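Local coordinates for protein citrate synthase (PDB 6ABW) that probably catalyses the condensation of oxaloacetate with acetyl-CoA and water to citrate and CoA, the entry step of the tricarboxylic acid cycle, at residues A[184-187]-A[188-192]; A[271-275]-A[276-280]. All coordinates share one frame; numbering follows the deposited sequence.

Contact 1 of 2, residues A[184-187]-A[188-192]; sequences AMDA and ALILY
Four successive i to i+4 backbone bonds join A184-A187 to A188-Y192 in the last turns of helix 179-191, a worked example of how a buried helix is held from within and packed from without. A188 N donates to A184 O, L189 N to M185 O and I190 N to D186 O, each at 3.0 Å. The fourth, L191 N to A187 O, is shorter at 2.7 Å. Y192 N still reaches A188 O, but Y192 is the first residue to leave helical backbone angles, so the helix ends here.

Apolar contacts run one turn apart. With CG of M185 anti to the backbone N (chi1 -178°) and the chain bent at chi2 and chi3, the thioether bends forward along the helix and brings CE to 3.8 Å from L189 CG. The same methyl lies near L189 CD2, while F168 and L169 of helix 164-173 cover M185 from outside. A187 CB meets L191 CD1 more loosely, at 4.4 Å.

One contact is of mixed character: D186 OD2 lies 3.7 Å from the I190 CD1 methyl, the two side chains crossing at a slant. The other carboxylate oxygen, OD1, accepts from F56 N, which secures this buried acid at its polar end.

The chemistry implies a division of labour. The four i to i+4 bonds pair main-chain groups within the helix, and near its end L189 O and I190 O take the hydroxyls of S349 and Y42. Mainly hydrocarbon is left to bury against helices 47-53, 164-173, 278-292 and 325-335, and the F56 N-H probably offsets part of the cost of burying the D186 carboxylate.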
# COMPACT_ATOMS: atom_id res chain seq x y z
N ALA A 184 -4.87 -13.99 27.66
CA ALA A 184 -5.94 -13.80 26.62
C ALA A 184 -5.36 -13.01 25.44
O ALA A 184 -5.63 -13.28 24.30
CB ALA A 184 -7.15 -13.10 27.20
N MET A 185 -4.60 -12.00 25.75
CA MET A 185 -3.98 -11.13 24.69
C MET A 185 -2.95 -11.92 23.93
O MET A 185 -2.88 -11.88 22.69
CB MET A 185 -3.42 -9.88 25.34
CG MET A 185 -2.81 -8.90 24.30
SD MET A 185 -4.13 -8.09 23.37
CE MET A 185 -3.53 -8.23 21.69
N ASP A 186 -2.15 -12.72 24.63
CA ASP A 186 -1.18 -13.56 24.01
C ASP A 186 -1.86 -14.55 23.07
O ASP A 186 -1.41 -14.80 21.90
CB ASP A 186 -0.33 -14.33 25.09
CG ASP A 186 0.80 -15.07 24.48
OD1 ASP A 186 1.79 -14.43 23.98
OD2 ASP A 186 0.67 -16.33 24.43
N ALA A 187 -2.93 -15.15 23.57
CA ALA A 187 -3.67 -16.08 22.71
C ALA A 187 -4.17 -15.40 21.40
O ALA A 187 -4.10 -15.98 20.30
CB ALA A 187 -4.84 -16.70 23.49
N ALA A 188 -4.77 -14.23 21.56
CA ALA A 188 -5.34 -13.46 20.44
C ALA A 188 -4.27 -13.16 19.43
O ALA A 188 -4.49 -13.27 18.25
CB ALA A 188 -5.95 -12.18 20.95
N LEU A 189 -3.07 -12.79 19.88
CA LEU A 189 -1.94 -12.55 18.99
C LEU A 189 -1.53 -13.76 18.23
O LEU A 189 -1.21 -13.68 17.06
CB LEU A 189 -0.73 -12.05 19.73
CG LEU A 189 -0.91 -10.69 20.32
CD1 LEU A 189 0.13 -10.40 21.37
CD2 LEU A 189 -0.83 -9.69 19.17
N ILE A 190 -1.55 -14.91 18.88
CA ILE A 190 -1.25 -16.16 18.13
C ILE A 190 -2.38 -16.52 17.15
O ILE A 190 -2.13 -16.91 15.99
CB ILE A 190 -1.02 -17.34 19.11
CG1 ILE A 190 0.29 -17.10 19.93
CG2 ILE A 190 -0.92 -18.66 18.33
CD1 ILE A 190 0.40 -18.00 21.15
N LEU A 191 -3.62 -16.35 17.62
CA LEU A 191 -4.79 -16.82 16.87
C LEU A 191 -4.96 -16.14 15.52
O LEU A 191 -5.41 -16.74 14.55
CB LEU A 191 -6.06 -16.68 17.73
CG LEU A 191 -6.26 -17.69 18.88
CD1 LEU A 191 -7.34 -17.32 19.89
CD2 LEU A 191 -6.51 -19.10 18.33
N TYR A 192 -4.67 -14.84 15.47
CA TYR A 192 -4.83 -14.04 14.30
C TYR A 192 -3.56 -13.91 13.42
O TYR A 192 -3.59 -13.19 12.41
CB TYR A 192 -5.41 -12.66 14.70
CG TYR A 192 -6.91 -12.48 14.74
CD1 TYR A 192 -7.77 -13.14 13.82
CD2 TYR A 192 -7.50 -11.57 15.60
CE1 TYR A 192 -9.11 -12.87 13.79
CE2 TYR A 192 -8.85 -11.32 15.57
CZ TYR A 192 -9.67 -11.99 14.65
OH TYR A 192 -11.04 -11.70 14.59

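Contact 2 of 2, residues A[271-275]-A[276-280]; sequences RVYKT and YDPRA. With ACO (acetyl coenzyme *a), chain D.
D277 OD1 is gripped by two N-H groups of R279 and lies 3.6 Å from CE2 of Y273 across the turn. R279 NE comes to its syn lone pair at 3.0 Å, nearly straight at 170° and in the guanidinium plane, whereas R279 N reaches it from the anti side at 2.9 Å, the capping bond of D277 as N-cap of helix 278-292. R279 NH2 completes a side-on salt bridge by meeting the syn lone pair of OD2 at 2.9 Å. One carboxylate thus caps the helix and fixes the rotation of the arginine two residues on. With an alanine at this N-cap, the R279 guanidinium would probably lose its anionic mate and the first helical turn its side-chain cap.

The Y273 ring takes D277 CA and P278 CD over one face. P278 CD stands 3.7 Å from the ring centroid in a CH-pi contact, while R279 NH2 approaches the ring edge. Y273 OH is hydrogen-bonded to H195, and the ring also meets H270, a predicted active-site residue.

Where the loop turns into the helix, T275 OG1 donates to Y276 O at 2.9 Å, from above the carbonyl plane; its chi1 of 56° sets the hydroxyl over the following peptide. At the start of 271-275, the R271 guanidinium lies with one face against the CEP methyl of acetyl-CoA, its NH2 3.6 Å away.

The turn leads from this pocket into helix 278-292, with L40 of strand 39-42 touching Y273, P278 and R279, and I33 of strand 31-34 touching V272 and Y273.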
# COMPACT_ATOMS: atom_id res chain seq x y z
N ARG A 271 -15.57 -19.36 4.21
CA ARG A 271 -15.38 -19.94 2.83
C ARG A 271 -14.66 -21.28 2.79
O ARG A 271 -14.81 -22.01 1.80
CB ARG A 271 -14.65 -18.95 1.88
CG ARG A 271 -15.56 -17.79 1.44
CD ARG A 271 -15.05 -16.92 0.29
NE ARG A 271 -15.88 -15.69 0.20
CZ ARG A 271 -17.13 -15.60 -0.29
NH1 ARG A 271 -17.78 -16.67 -0.77
NH2 ARG A 271 -17.76 -14.42 -0.29
N VAL A 272 -13.84 -21.58 3.79
CA VAL A 272 -13.04 -22.82 3.85
C VAL A 272 -13.54 -23.81 4.89
O VAL A 272 -13.70 -25.02 4.63
CB VAL A 272 -11.52 -22.48 4.10
CG1 VAL A 272 -10.64 -23.71 4.08
CG2 VAL A 272 -11.02 -21.53 3.01
N TYR A 273 -13.69 -23.35 6.13
CA TYR A 273 -14.15 -24.19 7.23
C TYR A 273 -15.64 -24.55 7.09
O TYR A 273 -16.48 -23.68 6.99
CB TYR A 273 -13.97 -23.56 8.61
CG TYR A 273 -12.51 -23.35 8.99
CD1 TYR A 273 -11.65 -24.43 9.09
CD2 TYR A 273 -12.00 -22.06 9.24
CE1 TYR A 273 -10.33 -24.26 9.43
CE2 TYR A 273 -10.65 -21.86 9.60
CZ TYR A 273 -9.83 -22.96 9.66
OH TYR A 273 -8.52 -22.85 9.95
N LYS A 274 -15.93 -25.84 7.09
CA LYS A 274 -17.31 -26.32 7.06
C LYS A 274 -17.69 -26.89 8.43
O LYS A 274 -18.71 -27.56 8.57
CB LYS A 274 -17.47 -27.32 5.90
CG LYS A 274 -17.11 -26.74 4.51
CD LYS A 274 -17.86 -25.44 4.22
CE LYS A 274 -17.36 -24.64 3.00
NZ LYS A 274 -17.85 -23.22 3.14
N THR A 275 -16.93 -26.52 9.46
CA THR A 275 -17.05 -26.95 10.84
C THR A 275 -16.90 -25.64 11.63
O THR A 275 -16.69 -24.55 10.99
CB THR A 275 -15.84 -27.81 11.24
OG1 THR A 275 -14.61 -27.08 11.00
CG2 THR A 275 -15.74 -29.05 10.39
N TYR A 276 -16.97 -25.72 12.97
CA TYR A 276 -16.44 -24.60 13.79
C TYR A 276 -15.00 -24.24 13.33
O TYR A 276 -14.17 -25.10 13.03
CB TYR A 276 -16.34 -24.96 15.28
CG TYR A 276 -17.49 -24.57 16.20
CD1 TYR A 276 -18.70 -25.24 16.07
CD2 TYR A 276 -17.36 -23.61 17.21
CE1 TYR A 276 -19.75 -24.98 16.92
CE2 TYR A 276 -18.41 -23.31 18.05
CZ TYR A 276 -19.62 -24.00 17.88
OH TYR A 276 -20.76 -23.84 18.59
N ASP A 277 -14.72 -22.96 13.26
CA ASP A 277 -13.36 -22.48 13.00
C ASP A 277 -12.59 -22.82 14.27
O ASP A 277 -13.00 -22.45 15.37
CB ASP A 277 -13.49 -20.99 12.73
CG ASP A 277 -12.22 -20.25 12.50
OD1 ASP A 277 -11.11 -20.69 12.93
OD2 ASP A 277 -12.38 -19.22 11.77
N PRO A 278 -11.45 -23.53 14.14
CA PRO A 278 -10.70 -23.89 15.37
C PRO A 278 -10.33 -22.69 16.20
O PRO A 278 -10.20 -22.81 17.44
CB PRO A 278 -9.48 -24.60 14.85
CG PRO A 278 -9.35 -24.26 13.42
CD PRO A 278 -10.76 -23.96 12.92
N ARG A 279 -10.18 -21.53 15.55
CA ARG A 279 -9.88 -20.33 16.35
C ARG A 279 -11.02 -19.86 17.23
O ARG A 279 -10.77 -19.24 18.29
CB ARG A 279 -9.40 -19.15 15.46
CG ARG A 279 -8.16 -19.51 14.69
CD ARG A 279 -7.88 -18.57 13.55
NE ARG A 279 -8.90 -18.71 12.51
CZ ARG A 279 -9.01 -17.92 11.44
NH1 ARG A 279 -8.13 -16.98 11.20
NH2 ARG A 279 -10.03 -18.03 10.62
N ALA A 280 -12.26 -20.14 16.82
CA ALA A 280 -13.42 -19.60 17.51
C ALA A 280 -13.55 -20.27 18.86
O ALA A 280 -13.89 -19.59 19.80
CB ALA A 280 -14.68 -19.86 16.68
N1A ACO D . -25.72 -16.59 8.52
C2A ACO D . -26.86 -17.21 8.05
N3A ACO D . -26.88 -18.00 6.92
C4A ACO D . -25.72 -18.17 6.23
C5A ACO D . -24.46 -17.54 6.69
C6A ACO D . -24.54 -16.74 7.91
N6A ACO D . -23.41 -16.12 8.33
N7A ACO D . -23.49 -17.87 5.81
C8A ACO D . -24.05 -18.65 4.85
N9A ACO D . -25.37 -18.81 5.11
C1B ACO D . -26.34 -19.63 4.32
C2B ACO D . -26.42 -19.26 2.83
O2B ACO D . -27.30 -18.17 2.55
C3B ACO D . -26.93 -20.56 2.27
O3B ACO D . -28.35 -20.55 2.46
P3B ACO D . -29.42 -21.35 1.51
O7A ACO D . -30.71 -20.56 1.65
O8A ACO D . -29.50 -22.75 2.11
O9A ACO D . -28.80 -21.26 0.12
C4B ACO D . -26.26 -21.64 3.13
O4B ACO D . -25.94 -21.03 4.39
C5B ACO D . -24.96 -22.18 2.57
O5B ACO D . -24.06 -21.10 2.35
P1A ACO D . -22.54 -21.42 1.88
O1A ACO D . -22.62 -21.63 0.39
O2A ACO D . -21.97 -22.48 2.83
O3A ACO D . -21.65 -20.09 2.16
P2A ACO D . -21.73 -18.72 1.31
O4A ACO D . -20.64 -18.66 0.27
O5A ACO D . -23.16 -18.35 1.03
O6A ACO D . -21.13 -17.76 2.46
CBP ACO D . -19.33 -16.79 3.68
CCP ACO D . -19.95 -18.08 3.20
CDP ACO D . -18.29 -16.78 4.77
CEP ACO D . -19.42 -15.58 2.73
CAP ACO D . -20.57 -16.38 4.62
OAP ACO D . -20.98 -17.36 5.59
C9P ACO D . -20.45 -15.07 5.42
O9P ACO D . -20.79 -14.03 4.86
N8P ACO D . -19.96 -15.13 6.68
C7P ACO D . -19.55 -13.94 7.39
C6P ACO D . -20.66 -13.00 7.83
C5P ACO D . -19.93 -11.80 8.40
O5P ACO D . -19.66 -11.75 9.60
N4P ACO D . -19.62 -10.78 7.57
C3P ACO D . -19.02 -9.52 8.02
C2P ACO D . -17.65 -9.43 7.37
S1P ACO D . -17.70 -8.19 6.13
C ACO D . -16.47 -7.32 6.83
O ACO D . -16.77 -6.62 7.77
CH3 ACO D . -15.09 -7.50 6.27

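In the fold
Contacts 1 and 2 show how a mainly helical fold brings a buried helix end and a loop-to-helix turn together. They come in series along the chain, both in the citrate synthase fold, with centres about 17 Å apart; the centre of contact 1 lies about 10 Å from the chain centre and that of contact 2 about 17 Å. They share helix 278-292: it starts in contact 2, and its residues I282, F283 and I290 pack on helix 179-191 of contact 1. The two contacts also touch, L191 O packing 3.2 Å from R279 CD. Y192, closing contact 1, bonds to predicted active-site residue D325, while contact 2 adjoins H270, so both border the probable catalytic centre.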